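PDB 1U60: glutaminase 1, which catalyses the hydrolysis of L-glutamine to L-glutamate and ammonium. Local coordinates for residues A[242-247]-A[257-262]; A[113-118]-A[236-241]. One frame throughout, in Å; residues are numbered along the deposited sequence. Where two conformers were deposited one is given.

Contact 1: residues A[242-247]-A[257-262]; sequences GLYGRS and PGKSGV
The ring of Tyr244 meets Ser260 at its edge, where OG lies near the ring plane, 3.5 Å from Tyr244 CE2; the end of Lys259 comes in at a slant, neither over a face nor at the edge, to reach the phenol oxygen. The second flat group is the Gly242 peptide, whose carbonyl oxygen is approached from opposite faces: Ser260 N donates to Gly242 O at 3.1 Å, and Lys259 NZ donates to it at 3.2 Å. To turn back in this way the lysine starts with CG anti to the backbone nitrogen (chi1 -175°) and bends at chi2 and chi4. NZ then also gives a bond of 2.8 Å from Lys259 NZ to Tyr244 OH and one of 2.7 Å from Lys259 NZ to Ser260 O, the latter in the carbonyl plane. Three oxygens thus fix NZ, while Tyr244 OH has further partners in Lys69 and Ser66, and Ser260 OG is bonded to Asn288.

Having no side chain, Gly242 can come close to the strand, its CA 3.3 Å from Gly258 O in a nearly straight CA-H...O contact. Leu243 fills in alongside, CD1 lying 3.7 Å from Lys259 N. Lys259-Ser260-Gly261, which begins on edge strand 258-260 and runs off its end, matches the Lys-Thr/Ser-Gly motif of the beta-lactamase clan, here facing Ser66 and Lys69 of the Ser-X-X-Lys motif in a site where Ser66, Tyr244 and Val262 are predicted to bind substrate.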
loop_
_atom_site.group_PDB
_atom_site.type_symbol
_atom_site.label_atom_id
_atom_site.label_comp_id
_atom_site.label_asym_id
_atom_site.label_seq_id
_atom_site.Cartn_x
_atom_site.Cartn_y
_atom_site.Cartn_z
ATOM N N GLY A 242 4.167 -6.195 3.443
ATOM C CA GLY A 242 4.053 -7.575 3.905
ATOM C C GLY A 242 4.688 -8.634 3.011
ATOM O O GLY A 242 5.012 -9.715 3.472
ATOM N N LEU A 243 4.798 -8.332 1.713
ATOM C CA LEU A 243 5.523 -9.204 0.761
ATOM C C LEU A 243 6.833 -8.570 0.279
ATOM O O LEU A 243 7.299 -8.845 -0.851
ATOM C CB LEU A 243 4.622 -9.609 -0.407
ATOM C CG LEU A 243 3.762 -10.827 -0.045
ATOM C CD1 LEU A 243 2.508 -10.430 0.748
ATOM C CD2 LEU A 243 3.365 -11.573 -1.259
ATOM N N TYR A 244 7.379 -7.680 1.099
ATOM C CA TYR A 244 8.690 -7.055 0.860
ATOM C C TYR A 244 8.611 -6.210 -0.422
ATOM O O TYR A 244 7.657 -5.439 -0.594
ATOM C CB TYR A 244 9.829 -8.082 0.938
ATOM C CG TYR A 244 9.807 -8.729 2.330
ATOM C CD1 TYR A 244 10.262 -8.028 3.419
ATOM C CD2 TYR A 244 9.146 -9.929 2.551
ATOM C CE1 TYR A 244 10.178 -8.563 4.727
ATOM C CE2 TYR A 244 9.035 -10.461 3.838
ATOM C CZ TYR A 244 9.540 -9.743 4.921
ATOM O OH TYR A 244 9.415 -10.304 6.182
ATOM N N GLY A 245 9.601 -6.339 -1.292
ATOM C CA GLY A 245 9.656 -5.545 -2.512
ATOM C C GLY A 245 8.579 -5.883 -3.518
ATOM O O GLY A 245 8.483 -5.237 -4.551
ATOM N N ARG A 246 7.816 -6.934 -3.267
ATOM C CA ARG A 246 6.707 -7.319 -4.161
ATOM C C ARG A 246 5.347 -7.040 -3.572
ATOM O O ARG A 246 4.340 -7.569 -4.015
ATOM C CB ARG A 246 6.782 -8.810 -4.503
ATOM C CG ARG A 246 8.080 -9.191 -5.164
ATOM C CD ARG A 246 7.954 -9.388 -6.620
ATOM N NE ARG A 246 8.494 -8.292 -7.378
ATOM C CZ ARG A 246 8.349 -8.175 -8.701
ATOM N NH1 ARG A 246 7.691 -9.115 -9.387
ATOM N NH2 ARG A 246 8.819 -7.119 -9.329
ATOM N N SER A 247 5.321 -6.216 -2.542
ATOM C CA SER A 247 4.067 -5.837 -1.959
ATOM C C SER A 247 3.177 -5.066 -2.905
ATOM O O SER A 247 1.967 -5.263 -2.950
ATOM C CB SER A 247 4.298 -5.003 -0.719
ATOM O OG SER A 247 4.989 -5.747 0.287
ATOM N N PRO A 257 -4.499 -7.229 1.854
ATOM C CA PRO A 257 -3.324 -7.155 2.757
ATOM C C PRO A 257 -2.779 -8.518 3.051
ATOM O O PRO A 257 -3.536 -9.402 3.404
ATOM C CB PRO A 257 -3.860 -6.505 4.030
ATOM C CG PRO A 257 -5.347 -6.429 3.852
ATOM C CD PRO A 257 -5.724 -6.695 2.474
ATOM N N GLY A 258 -1.471 -8.663 2.919
ATOM C CA GLY A 258 -0.857 -9.986 3.019
ATOM C C GLY A 258 0.466 -9.952 3.762
ATOM O O GLY A 258 1.014 -8.901 4.101
ATOM N N LYS A 259 0.978 -11.155 4.000
ATOM C CA LYS A 259 2.286 -11.334 4.625
ATOM C C LYS A 259 2.876 -12.657 4.222
ATOM O O LYS A 259 2.181 -13.676 4.221
ATOM C CB LYS A 259 2.172 -11.279 6.138
ATOM C CG LYS A 259 3.483 -11.324 6.905
ATOM C CD LYS A 259 4.226 -10.002 6.916
ATOM C CE LYS A 259 5.712 -10.105 7.232
ATOM N NZ LYS A 259 6.585 -10.575 6.111
ATOM N N SER A 260 4.164 -12.663 3.951
ATOM C CA SER A 260 4.885 -13.875 3.658
ATOM C C SER A 260 5.926 -14.149 4.760
ATOM O O SER A 260 6.310 -13.220 5.558
ATOM C CB SER A 260 5.640 -13.731 2.366
ATOM O OG SER A 260 6.680 -12.767 2.533
ATOM N N GLY A 261 6.393 -15.399 4.790
ATOM C CA GLY A 261 7.539 -15.823 5.626
ATOM C C GLY A 261 8.387 -16.860 4.904
ATOM O O GLY A 261 7.892 -17.527 4.020
ATOM N N VAL A 262 9.635 -17.037 5.320
ATOM C CA VAL A 262 10.554 -17.981 4.614
ATOM C C VAL A 262 10.296 -19.478 4.898
ATOM O O VAL A 262 10.871 -20.340 4.234
ATOM C CB VAL A 262 12.079 -17.626 4.828
ATOM C CG1 VAL A 262 12.354 -16.241 4.277
ATOM C CG2 VAL A 262 12.503 -17.755 6.265
#

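Contact 2: residues A[113-118]-A[236-241]; sequences SPLVNA and AEMMME
Ser113 OG, which rests against CB and CG of Glu241, is gripped by two polar partners: it accepts from Leu115 N at 3.0 Å, with 157° at the hydrogen, and gives its own proton to a water at 2.7 Å from OG. That water hands its two protons to a single residue of the facing helix, at 2.9 Å to Glu237 O and 2.7 Å to Glu237 OE1, and so ties the serine to both backbone and side chain there. With chi1 at 169°, Ser113 OG sits beside its own carbonyl carbon, on the side from which Leu115 N returns two residues on.

The carboxylate of Glu237 lies against the ring of Pro114, the two side chains crossing at about a right angle with Pro114 CD 3.3 Å from Glu237 OE1. Both side chains also touch Leu73 of helix 68-80.

The bond from Leu115 N makes an ST turn within the type I beta turn from Ser113 to Val116, and the turn leads into helix 117-126, with Val116 as its N-cap residue. Asn117, predicted to bind substrate, follows at the helix start, and its OD1 accepts from Lys69, which also bonds to Leu115 O.

Leu115 pushes one branch across to the helix backbone, CD1 standing 3.4 Å from Glu237 O and also meeting CA and CG of Met238. A second water donates to both Leu115 O and Glu241 O, 2.7 Å from the latter. The Glu241 side chain, bent at chi2, slants past Val116, whose CG1 is 3.4 Å from Glu241 OE2, while OE1 of the same carboxylate accepts from Thr94 N.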
loop_
_atom_site.group_PDB
_atom_site.type_symbol
_atom_site.label_atom_id
_atom_site.label_comp_id
_atom_site.label_asym_id
_atom_site.label_seq_id
_atom_site.Cartn_x
_atom_site.Cartn_y
_atom_site.Cartn_z
ATOM N N SER A 113 9.250 0.648 8.710
ATOM C CA SER A 113 8.141 -0.328 8.709
ATOM C C SER A 113 8.381 -1.402 9.761
ATOM O O SER A 113 9.486 -1.964 9.796
ATOM C CB SER A 113 7.988 -1.026 7.346
ATOM O OG SER A 113 7.078 -2.149 7.435
ATOM N N PRO A 114 7.367 -1.757 10.558
ATOM C CA PRO A 114 7.488 -2.911 11.494
ATOM C C PRO A 114 7.603 -4.248 10.789
ATOM O O PRO A 114 7.818 -5.243 11.432
ATOM C CB PRO A 114 6.165 -2.923 12.269
ATOM C CG PRO A 114 5.291 -1.874 11.639
ATOM C CD PRO A 114 6.065 -1.078 10.654
ATOM N N LEU A 115 7.440 -4.259 9.476
ATOM C CA LEU A 115 7.489 -5.495 8.698
ATOM C C LEU A 115 8.768 -5.762 7.926
ATOM O O LEU A 115 8.840 -6.774 7.284
ATOM C CB LEU A 115 6.246 -5.653 7.819
ATOM C CG LEU A 115 4.903 -5.478 8.493
ATOM C CD1 LEU A 115 3.751 -5.764 7.520
ATOM C CD2 LEU A 115 4.751 -6.383 9.759
ATOM N N VAL A 116 9.749 -4.840 7.933
ATOM C CA VAL A 116 11.091 -5.212 7.516
ATOM C C VAL A 116 11.863 -5.656 8.765
ATOM O O VAL A 116 11.401 -5.437 9.864
ATOM C CB VAL A 116 11.813 -4.126 6.742
ATOM C CG1 VAL A 116 10.974 -3.758 5.496
ATOM C CG2 VAL A 116 12.127 -2.924 7.639
ATOM N N ASN A 117 12.972 -6.346 8.602
ATOM C CA ASN A 117 13.637 -6.918 9.795
ATOM C C ASN A 117 13.985 -5.844 10.866
ATOM O O ASN A 117 13.811 -6.036 12.050
ATOM C CB ASN A 117 14.918 -7.669 9.392
ATOM C CG ASN A 117 14.657 -9.066 8.852
ATOM O OD1 ASN A 117 13.599 -9.379 8.307
ATOM N ND2 ASN A 117 15.704 -9.914 8.920
ATOM N N ALA A 118 14.502 -4.710 10.413
ATOM C CA ALA A 118 14.925 -3.659 11.329
ATOM C C ALA A 118 13.699 -3.146 12.116
ATOM O O ALA A 118 13.734 -3.045 13.333
ATOM C CB ALA A 118 15.605 -2.502 10.509
ATOM N N ALA A 236 -2.897 -2.060 7.155
ATOM C CA ALA A 236 -2.243 -1.039 6.359
ATOM C C ALA A 236 -0.758 -1.351 6.245
ATOM O O ALA A 236 -0.184 -1.306 5.137
ATOM C CB ALA A 236 -2.426 0.331 6.961
ATOM N N GLU A 237 -0.139 -1.700 7.364
ATOM C CA GLU A 237 1.283 -2.035 7.348
ATOM C C GLU A 237 1.542 -3.235 6.429
ATOM O O GLU A 237 2.530 -3.217 5.652
ATOM C CB GLU A 237 1.796 -2.326 8.762
ATOM C CG GLU A 237 1.783 -1.121 9.760
ATOM C CD GLU A 237 2.910 -0.135 9.692
ATOM O OE1 GLU A 237 3.622 -0.034 8.645
ATOM O OE2 GLU A 237 3.083 0.606 10.740
ATOM N N MET A 238 0.678 -4.245 6.508
ATOM C CA MET A 238 0.773 -5.409 5.640
ATOM C C MET A 238 0.639 -4.987 4.160
ATOM O O MET A 238 1.424 -5.452 3.325
ATOM C CB MET A 238 -0.290 -6.440 5.988
ATOM C CG MET A 238 0.020 -7.199 7.314
ATOM S SD MET A 238 -1.391 -8.118 7.958
ATOM C CE MET A 238 -1.584 -9.391 6.709
ATOM N N MET A 239 -0.322 -4.132 3.822
ATOM C CA MET A 239 -0.496 -3.749 2.417
ATOM C C MET A 239 0.787 -3.094 1.927
ATOM O O MET A 239 1.144 -3.271 0.769
ATOM C CB MET A 239 -1.675 -2.787 2.234
ATOM C CG MET A 239 -2.057 -2.492 0.759
ATOM S SD MET A 239 -2.774 -3.778 -0.130
ATOM C CE MET A 239 -4.108 -4.110 0.712
ATOM N N MET A 240 1.467 -2.322 2.778
ATOM C CA MET A 240 2.596 -1.560 2.280
ATOM C C MET A 240 3.882 -2.384 2.127
ATOM O O MET A 240 4.697 -2.108 1.272
ATOM C CB MET A 240 2.846 -0.345 3.156
ATOM C CG MET A 240 1.652 0.579 3.312
ATOM S SD MET A 240 0.894 1.253 1.843
ATOM C CE MET A 240 2.359 2.096 1.085
ATOM N N GLU A 241 4.055 -3.408 2.937
ATOM C CA GLU A 241 5.364 -4.071 3.053
ATOM C C GLU A 241 5.344 -5.587 3.308
ATOM O O GLU A 241 6.399 -6.197 3.372
ATOM C CB GLU A 241 6.106 -3.381 4.214
ATOM C CG GLU A 241 7.552 -3.706 4.433
ATOM C CD GLU A 241 8.439 -3.311 3.254
ATOM O OE1 GLU A 241 8.496 -2.098 2.925
ATOM O OE2 GLU A 241 9.130 -4.190 2.701
HETATM O O HOH W 1 4.666 -1.436 6.569
HETATM O O HOH W 2 6.930 -7.932 5.415
#

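Followed from the N terminus, the chain opens contact 2 at the turn before helix 117-126, runs through 117 mostly helical residues, and returns to close this long loop on helix 231-241. Contact 1 opens at the very next residue and closes a loop of only nine residues, most of them in helix 247-253, on strand 258-260. The two loops are in series, neither enclosing nor crossing the other, yet their centres lie 8 Å apart. Tyr244 CE1 comes within 3.4 Å of Leu115 O, and Gly258 O packs on Met238, which also touches strand 265-270. Together they tie the helical part around 117-126 to the five-stranded antiparallel sheet through helix 231-241.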